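Local coordinates for Plm1 (Streptomyces sp. HK803, PDB 4HXY), which probably reduces the beta-keto group of a polyketide intermediate with NADPH, as the ketoreductase of the first module in phoslactomycin biosynthesis, at residues 267-279 against 307-320. Sequence-based numbering, arbitrary orientation. Where two conformers were deposited one is given.
With NDP (NADPH dihydro-nicotinamide-adenine-dinucleotide phosphate), chain C.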
loop_
_atom_site.group_PDB
_atom_site.type_symbol
_atom_site.label_atom_id
_atom_site.label_comp_id
_atom_site.label_asym_id
_atom_site.label_seq_id
_atom_site.Cartn_x
_atom_site.Cartn_y
_atom_site.Cartn_z
ATOM N N GLY A 267 -23.096 21.088 -14.255
ATOM C CA GLY A 267 -23.134 21.801 -12.985
ATOM C C GLY A 267 -23.208 20.855 -11.796
ATOM O O GLY A 267 -23.653 21.248 -10.712
ATOM N N ALA A 268 -22.774 19.611 -12.013
ATOM C CA ALA A 268 -22.768 18.560 -10.982
ATOM C C ALA A 268 -21.388 17.913 -10.918
ATOM O O ALA A 268 -21.261 16.701 -11.061
ATOM C CB ALA A 268 -23.842 17.503 -11.262
ATOM N N PRO A 269 -20.350 18.727 -10.707
ATOM C CA PRO A 269 -18.977 18.197 -10.713
ATOM C C PRO A 269 -18.746 17.172 -9.595
ATOM O O PRO A 269 -19.359 17.272 -8.537
ATOM C CB PRO A 269 -18.124 19.448 -10.495
ATOM C CG PRO A 269 -19.019 20.388 -9.770
ATOM C CD PRO A 269 -20.373 20.155 -10.331
ATOM N N VAL A 270 -17.892 16.181 -9.860
ATOM C CA VAL A 270 -17.459 15.226 -8.840
ATOM C C VAL A 270 -16.880 16.016 -7.687
ATOM O O VAL A 270 -15.999 16.854 -7.901
ATOM C CB VAL A 270 -16.396 14.218 -9.381
ATOM C CG1 VAL A 270 -15.846 13.327 -8.237
ATOM C CG2 VAL A 270 -16.986 13.381 -10.505
ATOM N N ARG A 271 -17.409 15.766 -6.484
ATOM C CA ARG A 271 -16.929 16.386 -5.239
ATOM C C ARG A 271 -16.274 15.398 -4.276
ATOM O O ARG A 271 -15.462 15.800 -3.462
ATOM C CB ARG A 271 -18.078 17.111 -4.514
ATOM C CG ARG A 271 -18.779 18.193 -5.355
ATOM C CD ARG A 271 -17.797 19.231 -5.856
ATOM N NE ARG A 271 -17.113 19.892 -4.739
ATOM C CZ ARG A 271 -15.834 20.266 -4.733
ATOM N NH1 ARG A 271 -15.042 20.043 -5.781
ATOM N NH2 ARG A 271 -15.337 20.857 -3.655
ATOM N N THR A 272 -16.627 14.115 -4.371
ATOM C CA THR A 272 -16.045 13.068 -3.521
ATOM C C THR A 272 -15.701 11.880 -4.398
ATOM O O THR A 272 -16.468 11.507 -5.297
ATOM C CB THR A 272 -16.999 12.632 -2.387
ATOM O OG1 THR A 272 -17.114 13.681 -1.419
ATOM C CG2 THR A 272 -16.514 11.343 -1.680
ATOM N N VAL A 273 -14.531 11.307 -4.141
ATOM C CA VAL A 273 -14.143 10.046 -4.745
ATOM C C VAL A 273 -13.903 9.017 -3.656
ATOM O O VAL A 273 -13.192 9.285 -2.690
ATOM C CB VAL A 273 -12.854 10.193 -5.537
ATOM C CG1 VAL A 273 -12.345 8.811 -5.946
ATOM C CG2 VAL A 273 -13.082 11.085 -6.756
ATOM N N VAL A 274 -14.479 7.833 -3.829
ATOM C CA VAL A 274 -14.113 6.673 -3.031
ATOM C C VAL A 274 -13.568 5.655 -4.025
ATOM O O VAL A 274 -14.277 5.232 -4.931
ATOM C CB VAL A 274 -15.292 6.065 -2.274
ATOM C CG1 VAL A 274 -14.814 4.818 -1.493
ATOM C CG2 VAL A 274 -15.882 7.098 -1.324
ATOM N N HIS A 275 -12.292 5.315 -3.888
ATOM C CA HIS A 275 -11.625 4.466 -4.873
ATOM C C HIS A 275 -11.524 3.048 -4.341
ATOM O O HIS A 275 -10.627 2.739 -3.560
ATOM C CB HIS A 275 -10.251 5.043 -5.197
ATOM C CG HIS A 275 -9.451 4.270 -6.199
ATOM N ND1 HIS A 275 -9.943 3.915 -7.442
ATOM C CD2 HIS A 275 -8.158 3.869 -6.173
ATOM C CE1 HIS A 275 -8.993 3.285 -8.116
ATOM N NE2 HIS A 275 -7.885 3.276 -7.386
ATOM N N ALA A 276 -12.446 2.194 -4.784
ATOM C CA ALA A 276 -12.466 0.783 -4.403
ATOM C C ALA A 276 -12.190 -0.162 -5.573
ATOM O O ALA A 276 -12.228 -1.384 -5.395
ATOM C CB ALA A 276 -13.767 0.440 -3.736
ATOM N N ALA A 277 -11.868 0.371 -6.746
ATOM C CA ALA A 277 -11.458 -0.468 -7.879
ATOM C C ALA A 277 -10.152 -1.187 -7.571
ATOM O O ALA A 277 -9.199 -0.598 -7.061
ATOM C CB ALA A 277 -11.302 0.363 -9.151
ATOM N N GLY A 278 -10.090 -2.457 -7.941
ATOM C CA GLY A 278 -8.921 -3.273 -7.675
ATOM C C GLY A 278 -9.194 -4.740 -7.928
ATOM O O GLY A 278 -10.345 -5.162 -8.103
ATOM N N VAL A 279 -8.114 -5.501 -7.969
ATOM C CA VAL A 279 -8.171 -6.949 -8.122
ATOM C C VAL A 279 -7.199 -7.561 -7.142
ATOM O O VAL A 279 -6.259 -6.894 -6.692
ATOM C CB VAL A 279 -7.814 -7.439 -9.544
ATOM C CG1 VAL A 279 -8.791 -6.806 -10.571
ATOM C CG2 VAL A 279 -6.388 -7.123 -9.906
ATOM N N LEU A 307 -7.205 9.579 -11.166
ATOM C CA LEU A 307 -8.215 10.323 -10.408
ATOM C C LEU A 307 -7.619 11.554 -9.741
ATOM O O LEU A 307 -8.227 12.614 -9.725
ATOM C CB LEU A 307 -8.877 9.454 -9.352
ATOM C CG LEU A 307 -9.836 8.382 -9.868
ATOM C CD1 LEU A 307 -9.995 7.259 -8.832
ATOM C CD2 LEU A 307 -11.189 8.987 -10.241
ATOM N N ASP A 308 -6.449 11.391 -9.133
ATOM C CA ASP A 308 -5.769 12.483 -8.461
ATOM C C ASP A 308 -5.476 13.603 -9.463
ATOM O O ASP A 308 -5.684 14.786 -9.172
ATOM C CB ASP A 308 -4.467 11.974 -7.820
ATOM C CG ASP A 308 -3.601 13.092 -7.258
ATOM O OD1 ASP A 308 -4.009 13.795 -6.316
ATOM O OD2 ASP A 308 -2.490 13.261 -7.768
ATOM N N GLU A 309 -4.996 13.230 -10.637
ATOM C CA GLU A 309 -4.656 14.214 -11.659
ATOM C C GLU A 309 -5.877 14.980 -12.195
ATOM O O GLU A 309 -5.835 16.225 -12.353
ATOM C CB GLU A 309 -3.899 13.540 -12.785
ATOM C CG GLU A 309 -3.478 14.500 -13.892
ATOM C CD GLU A 309 -3.042 13.778 -15.135
ATOM O OE1 GLU A 309 -2.625 12.602 -15.028
ATOM O OE2 GLU A 309 -3.154 14.382 -16.236
ATOM N N LEU A 310 -6.952 14.258 -12.466
ATOM C CA LEU A 310 -8.124 14.841 -13.126
ATOM C C LEU A 310 -9.041 15.581 -12.148
ATOM O O LEU A 310 -9.918 16.356 -12.580
ATOM C CB LEU A 310 -8.934 13.762 -13.862
ATOM C CG LEU A 310 -8.245 12.995 -15.002
ATOM C CD1 LEU A 310 -9.181 11.923 -15.603
ATOM C CD2 LEU A 310 -7.717 13.936 -16.067
ATOM N N LEU A 311 -8.868 15.344 -10.854
ATOM C CA LEU A 311 -9.761 15.904 -9.834
ATOM C C LEU A 311 -8.974 16.608 -8.730
ATOM O O LEU A 311 -8.898 16.119 -7.608
ATOM C CB LEU A 311 -10.605 14.786 -9.240
ATOM C CG LEU A 311 -11.618 14.190 -10.207
ATOM C CD1 LEU A 311 -12.241 12.943 -9.645
ATOM C CD2 LEU A 311 -12.697 15.249 -10.532
ATOM N N PRO A 312 -8.357 17.755 -9.042
ATOM C CA PRO A 312 -7.573 18.508 -8.045
ATOM C C PRO A 312 -8.371 19.159 -6.924
ATOM O O PRO A 312 -7.780 19.488 -5.892
ATOM C CB PRO A 312 -6.920 19.614 -8.883
ATOM C CG PRO A 312 -7.833 19.795 -10.051
ATOM C CD PRO A 312 -8.338 18.406 -10.365
ATOM N N ASP A 313 -9.677 19.349 -7.131
ATOM C CA ASP A 313 -10.539 20.068 -6.200
ATOM C C ASP A 313 -11.655 19.127 -5.741
ATOM O O ASP A 313 -12.661 18.964 -6.433
ATOM C CB ASP A 313 -11.144 21.308 -6.886
ATOM C CG ASP A 313 -10.090 22.207 -7.524
ATOM O OD1 ASP A 313 -9.035 22.416 -6.886
ATOM O OD2 ASP A 313 -10.303 22.689 -8.671
ATOM N N LEU A 314 -11.450 18.454 -4.620
ATOM C CA LEU A 314 -12.465 17.552 -4.057
ATOM C C LEU A 314 -12.637 17.830 -2.581
ATOM O O LEU A 314 -11.680 18.237 -1.904
ATOM C CB LEU A 314 -12.049 16.090 -4.202
ATOM C CG LEU A 314 -11.876 15.555 -5.617
ATOM C CD1 LEU A 314 -11.178 14.182 -5.598
ATOM C CD2 LEU A 314 -13.240 15.494 -6.298
ATOM N N ASP A 315 -13.845 17.578 -2.086
ATOM C CA ASP A 315 -14.154 17.593 -0.663
ATOM C C ASP A 315 -13.467 16.431 0.060
ATOM O O ASP A 315 -13.088 16.559 1.234
ATOM C CB ASP A 315 -15.668 17.461 -0.422
ATOM C CG ASP A 315 -16.470 18.681 -0.904
ATOM O OD1 ASP A 315 -15.884 19.762 -1.035
ATOM O OD2 ASP A 315 -17.695 18.545 -1.124
ATOM N N ASP A 316 -13.401 15.284 -0.623
ATOM C CA ASP A 316 -12.818 14.064 -0.088
ATOM C C ASP A 316 -12.280 13.170 -1.192
ATOM O O ASP A 316 -12.852 13.099 -2.281
ATOM C CB ASP A 316 -13.853 13.292 0.744
ATOM C CG ASP A 316 -13.987 13.845 2.130
ATOM O OD1 ASP A 316 -12.954 13.914 2.847
ATOM O OD2 ASP A 316 -15.122 14.238 2.491
ATOM N N PHE A 317 -11.180 12.501 -0.886
ATOM C CA PHE A 317 -10.517 11.571 -1.795
ATOM C C PHE A 317 -10.108 10.390 -0.935
ATOM O O PHE A 317 -9.134 10.488 -0.175
ATOM C CB PHE A 317 -9.305 12.282 -2.403
ATOM C CG PHE A 317 -8.559 11.504 -3.453
ATOM C CD1 PHE A 317 -8.916 11.579 -4.779
ATOM C CD2 PHE A 317 -7.425 10.801 -3.122
ATOM C CE1 PHE A 317 -8.197 10.903 -5.764
ATOM C CE2 PHE A 317 -6.689 10.128 -4.109
ATOM C CZ PHE A 317 -7.095 10.167 -5.423
ATOM N N VAL A 318 -10.880 9.308 -1.044
ATOM C CA VAL A 318 -10.835 8.199 -0.103
ATOM C C VAL A 318 -10.336 6.970 -0.837
ATOM O O VAL A 318 -10.971 6.497 -1.778
ATOM C CB VAL A 318 -12.210 7.914 0.515
ATOM C CG1 VAL A 318 -12.131 6.800 1.574
ATOM C CG2 VAL A 318 -12.769 9.202 1.157
ATOM N N LEU A 319 -9.199 6.466 -0.397
ATOM C CA LEU A 319 -8.600 5.264 -1.009
ATOM C C LEU A 319 -8.797 4.023 -0.132
ATOM O O LEU A 319 -8.527 4.054 1.058
ATOM C CB LEU A 319 -7.111 5.517 -1.259
ATOM C CG LEU A 319 -6.802 6.761 -2.098
ATOM C CD1 LEU A 319 -5.288 6.986 -2.232
ATOM C CD2 LEU A 319 -7.441 6.694 -3.466
ATOM N N PHE A 320 -9.305 2.939 -0.721
ATOM C CA PHE A 320 -9.440 1.678 -0.007
ATOM C C PHE A 320 -8.188 0.839 -0.209
ATOM O O PHE A 320 -7.978 0.226 -1.269
ATOM C CB PHE A 320 -10.684 0.940 -0.469
ATOM C CG PHE A 320 -11.934 1.319 0.276
ATOM C CD1 PHE A 320 -12.111 2.575 0.826
ATOM C CD2 PHE A 320 -12.921 0.370 0.469
ATOM C CE1 PHE A 320 -13.264 2.899 1.544
ATOM C CE2 PHE A 320 -14.077 0.674 1.196
ATOM C CZ PHE A 320 -14.257 1.945 1.718
HETATM P PA NDP C . -14.684 -6.633 -5.563
HETATM O O1A NDP C . -16.058 -7.058 -5.169
HETATM O O2A NDP C . -13.923 -7.488 -6.532
HETATM O O5B NDP C . -14.744 -5.148 -6.147
HETATM C C5B NDP C . -13.704 -4.664 -6.971
HETATM C C4B NDP C . -14.307 -3.740 -7.989
HETATM O O4B NDP C . -13.296 -3.185 -8.806
HETATM C C3B NDP C . -15.255 -4.437 -8.935
HETATM O O3B NDP C . -16.465 -3.656 -8.989
HETATM C C2B NDP C . -14.556 -4.433 -10.276
HETATM O O2B NDP C . -15.596 -4.403 -11.231
HETATM C C1B NDP C . -13.740 -3.151 -10.145
HETATM N N9A NDP C . -12.620 -2.996 -11.066
HETATM C C8A NDP C . -11.530 -3.822 -11.233
HETATM N N7A NDP C . -10.744 -3.315 -12.207
HETATM C C5A NDP C . -11.310 -2.147 -12.653
HETATM C C6A NDP C . -10.951 -1.211 -13.608
HETATM N N6A NDP C . -9.854 -1.284 -14.355
HETATM N N1A NDP C . -11.795 -0.133 -13.813
HETATM C C2A NDP C . -12.949 0.028 -13.056
HETATM N N3A NDP C . -13.319 -0.895 -12.111
HETATM C C4A NDP C . -12.490 -1.957 -11.922
HETATM O O3 NDP C . -13.737 -6.471 -4.271
HETATM P PN NDP C . -14.092 -5.828 -2.866
HETATM O O1N NDP C . -13.815 -6.867 -1.849
HETATM O O2N NDP C . -15.391 -5.128 -2.832
HETATM O O5D NDP C . -12.889 -4.800 -2.634
HETATM C C5D NDP C . -12.915 -3.500 -3.163
HETATM C C4D NDP C . -11.652 -2.781 -2.720
HETATM O O4D NDP C . -11.452 -2.937 -1.326
HETATM C C3D NDP C . -10.417 -3.336 -3.389
HETATM O O3D NDP C . -9.635 -2.282 -3.864
HETATM C C2D NDP C . -9.674 -4.070 -2.293
HETATM O O2D NDP C . -8.275 -4.099 -2.488
HETATM C C1D NDP C . -10.121 -3.323 -1.053
HETATM N N1N NDP C . -10.106 -4.178 0.141
HETATM C C2N NDP C . -11.030 -5.171 0.302
HETATM C C3N NDP C . -10.948 -6.100 1.341
HETATM C C7N NDP C . -11.993 -7.125 1.556
HETATM O O7N NDP C . -11.904 -7.829 2.737
HETATM N N7N NDP C . -12.951 -7.432 0.696
HETATM C C4N NDP C . -10.012 -5.798 2.480
HETATM C C5N NDP C . -9.055 -4.685 2.210
HETATM C C6N NDP C . -9.151 -3.912 1.076
HETATM P P2B NDP C . -15.375 -4.720 -12.783
HETATM O O1X NDP C . -16.771 -4.740 -13.363
HETATM O O2X NDP C . -14.666 -6.069 -12.967
HETATM O O3X NDP C . -14.522 -3.689 -13.399
HETATM O O HOH W 1 -14.379 18.507 -9.267
HETATM O O HOH W 2 -18.729 15.765 -1.585
HETATM O O HOH W 3 -17.335 14.463 1.111
#
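V273 and H275 carry the backbone pairing between strands 270-275 and 316-320, which run parallel, axes 5° apart. V273 N bonds to D316 O, V318 N to V273 O at 2.8 Å, H275 N to V318 O, and F320 N to H275 O; just ahead of the strand, D315 N also bonds to R271 O.

Apolar contacts fill the face carrying V273 and H275. With CG1 of V273 anti to the backbone N (chi1 170°), CG2 meets L311 CD1 at 3.5 Å and touches L314 CD1, while CG1 reaches L307 CD1. V270 CG1 packs against L311 and L314. L307 CD1 lies 3.6 Å from H275 ND1, and L319 CD2 packs on H275 CB; ND1 is hydrogen-bonded to T193 OG1 and NE2 to the backbone O of K300. On the other face V274 lies alongside V318, and its CG1 touches F320 CE1.

In one of its two conformers R271, bent at chi2 and chi3, brings NH2 to 2.9 Å from D315 OD1, a salt bridge whose hydrogen bond is weak, the guanidinium and carboxylate planes 84° apart; NH1 makes a weak bond to D313 O. One water joins D315 OD2 to T272 OG1, and a second links that hydroxyl to D316 OD2, whose carboxylate also pairs with R355. An alanine in place of D315 is likely to leave R271 NH2 without its carboxylate and the first water without its acceptor, with only the weak D313 O bond across this contact to steady the guanidinium.

At the far end, A276 O accepts a 3.1 Å bond from O3D of NADPH, and the F320 ring turns its edge to O4D: neighbouring parallel strands delivering their C-terminal ends to the dinucleotide, as in the Rossmann fold of short-chain dehydrogenases/reductases.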